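PDB 5GT1: choline binding protein A from Lactobacillus salivarius str. Ren, which probably attaches to the bacterial surface through choline-binding repeats and carries a zinc-binding domain of peptidase family M23, the part described here. Local coordinates for residues A[136-144]-A[159-167]. Numbering follows the deposited sequence.
With ZN (zinc ion), chain B.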
ATOM      1  N   LEU A 136      -4.501   4.801   4.909  1.00 12.79           N
ATOM      2  CA  LEU A 136      -3.816   4.364   3.720  1.00 11.54           C
ATOM      3  C   LEU A 136      -4.023   2.863   3.635  1.00 11.23           C
ATOM      4  O   LEU A 136      -3.888   2.161   4.637  1.00 11.18           O
ATOM      5  CB  LEU A 136      -2.312   4.656   3.849  1.00 11.21           C
ATOM      6  CG  LEU A 136      -1.373   3.907   2.884  1.00 11.21           C
ATOM      7  CD1 LEU A 136      -1.480   4.490   1.480  1.00 11.16           C
ATOM      8  CD2 LEU A 136       0.071   3.966   3.380  1.00 11.01           C
ATOM      9  N   HIS A 137      -4.354   2.375   2.443  1.00 10.57           N
ATOM     10  CA  HIS A 137      -4.275   0.949   2.137  1.00 10.47           C
ATOM     11  C   HIS A 137      -3.103   0.729   1.206  1.00 10.77           C
ATOM     12  O   HIS A 137      -3.007   1.353   0.127  1.00 10.99           O
ATOM     13  CB  HIS A 137      -5.604   0.476   1.523  1.00 10.54           C
ATOM     14  CG  HIS A 137      -5.577  -0.919   0.934  1.00 10.77           C
ATOM     15  ND1 HIS A 137      -6.336  -1.929   1.423  1.00 10.99           N
ATOM     16  CD2 HIS A 137      -4.892  -1.439  -0.173  1.00 11.21           C
ATOM     17  CE1 HIS A 137      -6.132  -3.042   0.679  1.00 11.62           C
ATOM     18  NE2 HIS A 137      -5.256  -2.743  -0.301  1.00 11.59           N
ATOM     19  N   LEU A 138      -2.197  -0.154   1.621  1.00 10.42           N
ATOM     20  CA  LEU A 138      -1.032  -0.526   0.820  1.00 10.80           C
ATOM     21  C   LEU A 138      -1.213  -1.947   0.293  1.00 10.82           C
ATOM     22  O   LEU A 138      -1.504  -2.852   1.064  1.00 10.25           O
ATOM     23  CB  LEU A 138       0.247  -0.442   1.659  1.00 11.22           C
ATOM     24  CG  LEU A 138       1.547  -0.918   0.992  1.00 11.81           C
ATOM     25  CD1 LEU A 138       1.963  -0.042  -0.196  1.00 12.17           C
ATOM     26  CD2 LEU A 138       2.663  -0.970   2.035  1.00 12.61           C
ATOM     27  N   GLY A 139      -1.075  -2.117  -1.016  1.00 10.66           N
ATOM     28  CA  GLY A 139      -1.145  -3.445  -1.634  1.00 11.19           C
ATOM     29  C   GLY A 139       0.158  -3.735  -2.349  1.00 11.36           C
ATOM     30  O   GLY A 139       0.773  -2.834  -2.934  1.00 11.30           O
ATOM     31  N   ILE A 140       0.588  -4.993  -2.294  1.00 12.06           N
ATOM     32  CA  ILE A 140       1.803  -5.419  -2.977  1.00 12.95           C
ATOM     33  C   ILE A 140       1.528  -6.699  -3.770  1.00 13.32           C
ATOM     34  O   ILE A 140       0.941  -7.644  -3.233  1.00 12.80           O
ATOM     35  CB  ILE A 140       2.986  -5.637  -1.993  1.00 13.17           C
ATOM     36  CG1 ILE A 140       3.259  -4.351  -1.187  1.00 13.40           C
ATOM     37  CG2 ILE A 140       4.245  -6.030  -2.776  1.00 13.51           C
ATOM     38  CD1 ILE A 140       4.345  -4.499  -0.129  1.00 14.28           C
ATOM     39  N   THR A 141       1.966  -6.725  -5.033  1.00 14.29           N
ATOM     40  CA  THR A 141       1.768  -7.892  -5.901  1.00 15.65           C
ATOM     41  C   THR A 141       2.968  -8.049  -6.809  1.00 16.89           C
ATOM     42  O   THR A 141       3.609  -7.058  -7.173  1.00 16.38           O
ATOM     43  CB  THR A 141       0.450  -7.779  -6.734  1.00 16.10           C
ATOM     44  OG1 THR A 141       0.289  -8.939  -7.573  1.00 17.02           O
ATOM     45  CG2 THR A 141       0.444  -6.531  -7.628  1.00 15.95           C
ATOM     46  N   ARG A 142       3.300  -9.284  -7.191  1.00 18.16           N
ATOM     47  CA  ARG A 142       4.311  -9.440  -8.258  1.00 20.44           C
ATOM     48  C   ARG A 142       3.720  -9.175  -9.642  1.00 21.60           C
ATOM     49  O   ARG A 142       4.465  -8.890 -10.597  1.00 22.04           O
ATOM     50  CB  ARG A 142       4.982 -10.812  -8.222  1.00 21.59           C
ATOM     51  CG  ARG A 142       5.920 -10.982  -7.045  1.00 23.23           C
ATOM     52  CD  ARG A 142       6.612 -12.327  -7.110  1.00 25.99           C
ATOM     53  NE  ARG A 142       6.979 -12.748  -5.765  1.00 30.46           N
ATOM     54  CZ  ARG A 142       8.190 -12.606  -5.245  1.00 33.90           C
ATOM     55  NH1 ARG A 142       9.159 -12.066  -5.974  1.00 35.94           N
ATOM     56  NH2 ARG A 142       8.434 -13.017  -4.007  1.00 33.28           N
ATOM     57  N   GLU A 143       2.391  -9.261  -9.746  1.00 22.96           N
ATOM     58  CA  GLU A 143       1.682  -9.040 -11.016  1.00 24.74           C
ATOM     59  C   GLU A 143       2.029  -7.673 -11.595  1.00 26.56           C
ATOM     60  O   GLU A 143       2.088  -6.662 -10.884  1.00 24.78           O
ATOM     61  CB  GLU A 143       0.163  -9.204 -10.845  1.00 27.01           C
ATOM     62  CG  GLU A 143      -0.683  -8.923 -12.091  1.00 30.79           C
ATOM     63  CD  GLU A 143      -0.361  -9.844 -13.262  1.00 34.67           C
ATOM     64  OE1 GLU A 143      -0.558 -11.075 -13.112  1.00 34.93           O
ATOM     65  OE2 GLU A 143       0.106  -9.337 -14.323  1.00 34.54           O
ATOM     66  N   THR A 144       2.244  -7.668 -12.904  1.00 25.43           N
ATOM     67  CA  THR A 144       2.740  -6.528 -13.618  1.00 26.86           C
ATOM     68  C   THR A 144       1.553  -5.707 -14.171  1.00 26.49           C
ATOM     69  O   THR A 144       1.622  -4.486 -14.282  1.00 25.56           O
ATOM     70  CB  THR A 144       3.743  -7.046 -14.679  1.00 29.96           C
ATOM     71  OG1 THR A 144       4.999  -6.377 -14.536  1.00 32.55           O
ATOM     72  CG2 THR A 144       3.216  -6.939 -16.077  1.00 30.96           C
ATOM     73  N   THR A 159      -2.264 -13.752  -5.632  1.00 17.74           N
ATOM     74  CA  THR A 159      -2.022 -12.513  -6.383  1.00 17.39           C
ATOM     75  C   THR A 159      -1.385 -11.437  -5.476  1.00 16.06           C
ATOM     76  O   THR A 159      -0.342 -10.870  -5.804  1.00 16.18           O
ATOM     77  CB  THR A 159      -3.332 -11.957  -6.992  1.00 18.37           C
ATOM     78  OG1 THR A 159      -3.858 -12.914  -7.917  1.00 19.60           O
ATOM     79  CG2 THR A 159      -3.082 -10.647  -7.735  1.00 18.03           C
ATOM     80  N   TRP A 160      -2.035 -11.177  -4.351  1.00 14.73           N
ATOM     81  CA  TRP A 160      -1.605 -10.153  -3.403  1.00 15.34           C
ATOM     82  C   TRP A 160      -0.817 -10.791  -2.305  1.00 15.17           C
ATOM     83  O   TRP A 160      -1.109 -11.919  -1.886  1.00 14.92           O
ATOM     84  CB  TRP A 160      -2.823  -9.413  -2.844  1.00 14.92           C
ATOM     85  CG  TRP A 160      -3.549  -8.644  -3.923  1.00 15.41           C
ATOM     86  CD1 TRP A 160      -4.712  -9.019  -4.625  1.00 15.34           C
ATOM     87  CD2 TRP A 160      -3.155  -7.358  -4.494  1.00 14.78           C
ATOM     88  NE1 TRP A 160      -5.054  -8.063  -5.544  1.00 14.98           N
ATOM     89  CE2 TRP A 160      -4.154  -7.038  -5.523  1.00 15.29           C
ATOM     90  CE3 TRP A 160      -2.115  -6.458  -4.255  1.00 15.09           C
ATOM     91  CZ2 TRP A 160      -4.096  -5.853  -6.263  1.00 15.07           C
ATOM     92  CZ3 TRP A 160      -2.060  -5.282  -5.011  1.00 14.83           C
ATOM     93  CH2 TRP A 160      -3.032  -4.984  -5.988  1.00 15.03           C
ATOM     94  N   LEU A 161       0.205 -10.076  -1.851  1.00 14.88           N
ATOM     95  CA  LEU A 161       1.109 -10.540  -0.821  1.00 15.49           C
ATOM     96  C   LEU A 161       0.938  -9.716   0.445  1.00 15.68           C
ATOM     97  O   LEU A 161       0.494  -8.564   0.389  1.00 15.02           O
ATOM     98  CB  LEU A 161       2.561 -10.441  -1.317  1.00 16.11           C
ATOM     99  CG  LEU A 161       2.820 -11.019  -2.710  1.00 16.48           C
ATOM    100  CD1 LEU A 161       4.213 -10.668  -3.210  1.00 17.03           C
ATOM    101  CD2 LEU A 161       2.583 -12.531  -2.733  1.00 17.06           C
ATOM    102  N   ASP A 162       1.299 -10.305   1.584  1.00 15.56           N
ATOM    103  CA  ASP A 162       1.161  -9.622   2.868  1.00 16.21           C
ATOM    104  C   ASP A 162       2.223  -8.519   2.984  1.00 15.08           C
ATOM    105  O   ASP A 162       3.410  -8.830   3.110  1.00 15.09           O
ATOM    106  CB  ASP A 162       1.295 -10.629   4.019  1.00 16.84           C
ATOM    107  CG  ASP A 162       1.091  -9.989   5.389  1.00 17.94           C
ATOM    108  OD1 ASP A 162       0.965  -8.743   5.492  1.00 17.42           O
ATOM    109  OD2 ASP A 162       1.054 -10.752   6.370  1.00 19.04           O
ATOM    110  N   PRO A 163       1.804  -7.226   2.924  1.00 14.52           N
ATOM    111  CA  PRO A 163       2.808  -6.167   2.999  1.00 13.96           C
ATOM    112  C   PRO A 163       3.511  -6.124   4.351  1.00 14.23           C
ATOM    113  O   PRO A 163       4.666  -5.694   4.409  1.00 13.76           O
ATOM    114  CB  PRO A 163       1.986  -4.875   2.788  1.00 13.61           C
ATOM    115  CG  PRO A 163       0.765  -5.335   2.044  1.00 13.73           C
ATOM    116  CD  PRO A 163       0.450  -6.665   2.698  1.00 13.97           C
ATOM    117  N   ARG A 164       2.831  -6.548   5.421  1.00 14.43           N
ATOM    118  CA  ARG A 164       3.456  -6.510   6.751  1.00 15.84           C
ATOM    119  C   ARG A 164       4.680  -7.424   6.795  1.00 15.80           C
ATOM    120  O   ARG A 164       5.764  -6.998   7.199  1.00 16.08           O
ATOM    121  CB  ARG A 164       2.486  -6.866   7.882  1.00 17.22           C
ATOM    122  CG  ARG A 164       3.153  -6.711   9.249  1.00 19.46           C
ATOM    123  CD  ARG A 164       2.185  -6.748  10.408  1.00 22.08           C
ATOM    124  NE  ARG A 164       1.662  -8.084  10.599  1.00 26.01           N
ATOM    125  CZ  ARG A 164       1.070  -8.510  11.717  1.00 29.19           C
ATOM    126  NH1 ARG A 164       0.932  -7.710  12.780  1.00 30.13           N
ATOM    127  NH2 ARG A 164       0.615  -9.752  11.775  1.00 29.36           N
ATOM    128  N   ALA A 165       4.485  -8.670   6.372  1.00 15.45           N
ATOM    129  CA  ALA A 165       5.550  -9.661   6.304  1.00 16.24           C
ATOM    130  C   ALA A 165       6.659  -9.222   5.365  1.00 16.19           C
ATOM    131  O   ALA A 165       7.833  -9.350   5.690  1.00 16.79           O
ATOM    132  CB  ALA A 165       4.987 -11.021   5.888  1.00 16.12           C
ATOM    133  N   LEU A 166       6.292  -8.698   4.198  1.00 16.85           N
ATOM    134  CA  LEU A 166       7.275  -8.226   3.225  1.00 17.48           C
ATOM    135  C   LEU A 166       8.162  -7.075   3.715  1.00 16.52           C
ATOM    136  O   LEU A 166       9.375  -7.115   3.543  1.00 15.90           O
ATOM    137  CB  LEU A 166       6.588  -7.795   1.930  1.00 19.84           C
ATOM    138  CG  LEU A 166       6.900  -8.597   0.667  1.00 23.42           C
ATOM    139  CD1 LEU A 166       6.429 -10.027   0.808  1.00 25.74           C
ATOM    140  CD2 LEU A 166       6.218  -7.960  -0.528  1.00 23.15           C
ATOM    141  N   ILE A 167       7.549  -6.036   4.279  1.00 15.22           N
ATOM    142  CA  ILE A 167       8.305  -4.869   4.748  1.00 15.27           C
ATOM    143  C   ILE A 167       9.168  -5.262   5.946  1.00 15.51           C
ATOM    144  O   ILE A 167      10.348  -4.910   6.026  1.00 15.50           O
ATOM    145  CB  ILE A 167       7.366  -3.690   5.114  1.00 14.39           C
ATOM    146  CG1 ILE A 167       6.698  -3.132   3.845  1.00 14.32           C
ATOM    147  CG2 ILE A 167       8.148  -2.591   5.824  1.00 14.73           C
ATOM    148  CD1 ILE A 167       5.395  -2.400   4.121  1.00 13.67           C
TER
HETATM  149 ZN    ZN B 601      -7.740  -2.014   2.934  1.00 18.46          ZN
HETATM  150  O   HOH W   1      -1.049  -6.673  -0.692  1.00 11.63           O
HETATM  151  O   HOH W   2       2.125 -11.871  -6.503  1.00 19.40           O
HETATM  152  O   HOH W   3      -9.336  -2.633   1.417  1.00 20.57           O
HETATM  153  O   HOH W   4      -9.962  -1.772   4.095  1.00 38.61           O
HETATM  154  O   HOH W   5      -8.750  -0.158   2.573  1.00 21.80           O
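Trp160 brings its indole up to strand 136-141, with Thr141 over one face and Gly139 C and Ile140 N at its edge. Thr141 CB stands 4.2 Å from the centroid of the six-membered ring, 26° off its normal, a CH-pi contact; Thr159 CG2 lies over the rim of the same face. Because Gly139 has no side chain, Trp160 CZ3 can settle 3.8 Å from Gly139 C, while NE1 is hydrogen-bonded to Ala149 O. OG1 of Thr141, set opposite the backbone N across CA-CB (chi1 180°), donates to Thr159 O over 2.7 Å, from 44° out of the carbonyl plane; it also accepts from Glu143 N, an ST turn. Replacing Thr141 by alanine would probably leave Thr159 O one donor short, Glu143 N without this acceptor and the indole without the methyl beside CZ3.

Strand 136-141 belongs to the antiparallel sheet of the M23 peptidase domain, and its His137 ND1 binds the zinc ion at 2.1 Å, alongside His57, Asp61 and three waters. Residues 160-161 pair only loosely with this strand. Leu161 N gives Ile140 O a nearly straight bond of 2.9 Å, but water 1 bridges Ile140 N and Leu161 O, and water 2 links Arg142 N to Thr159 O.

Asp162 is the N-cap of the helix, its OD1 accepting from Arg164 N. The side chains of Ile140 and Pro163 slide past each other, CD1 of Ile140 3.8 Å from Pro163 CB, and Ile140 CG2 meets Leu166 CD2 at 3.6 Å. Leu138 CD2 and Ile167 CD1 touch tip to tip, 3.7 Å apart.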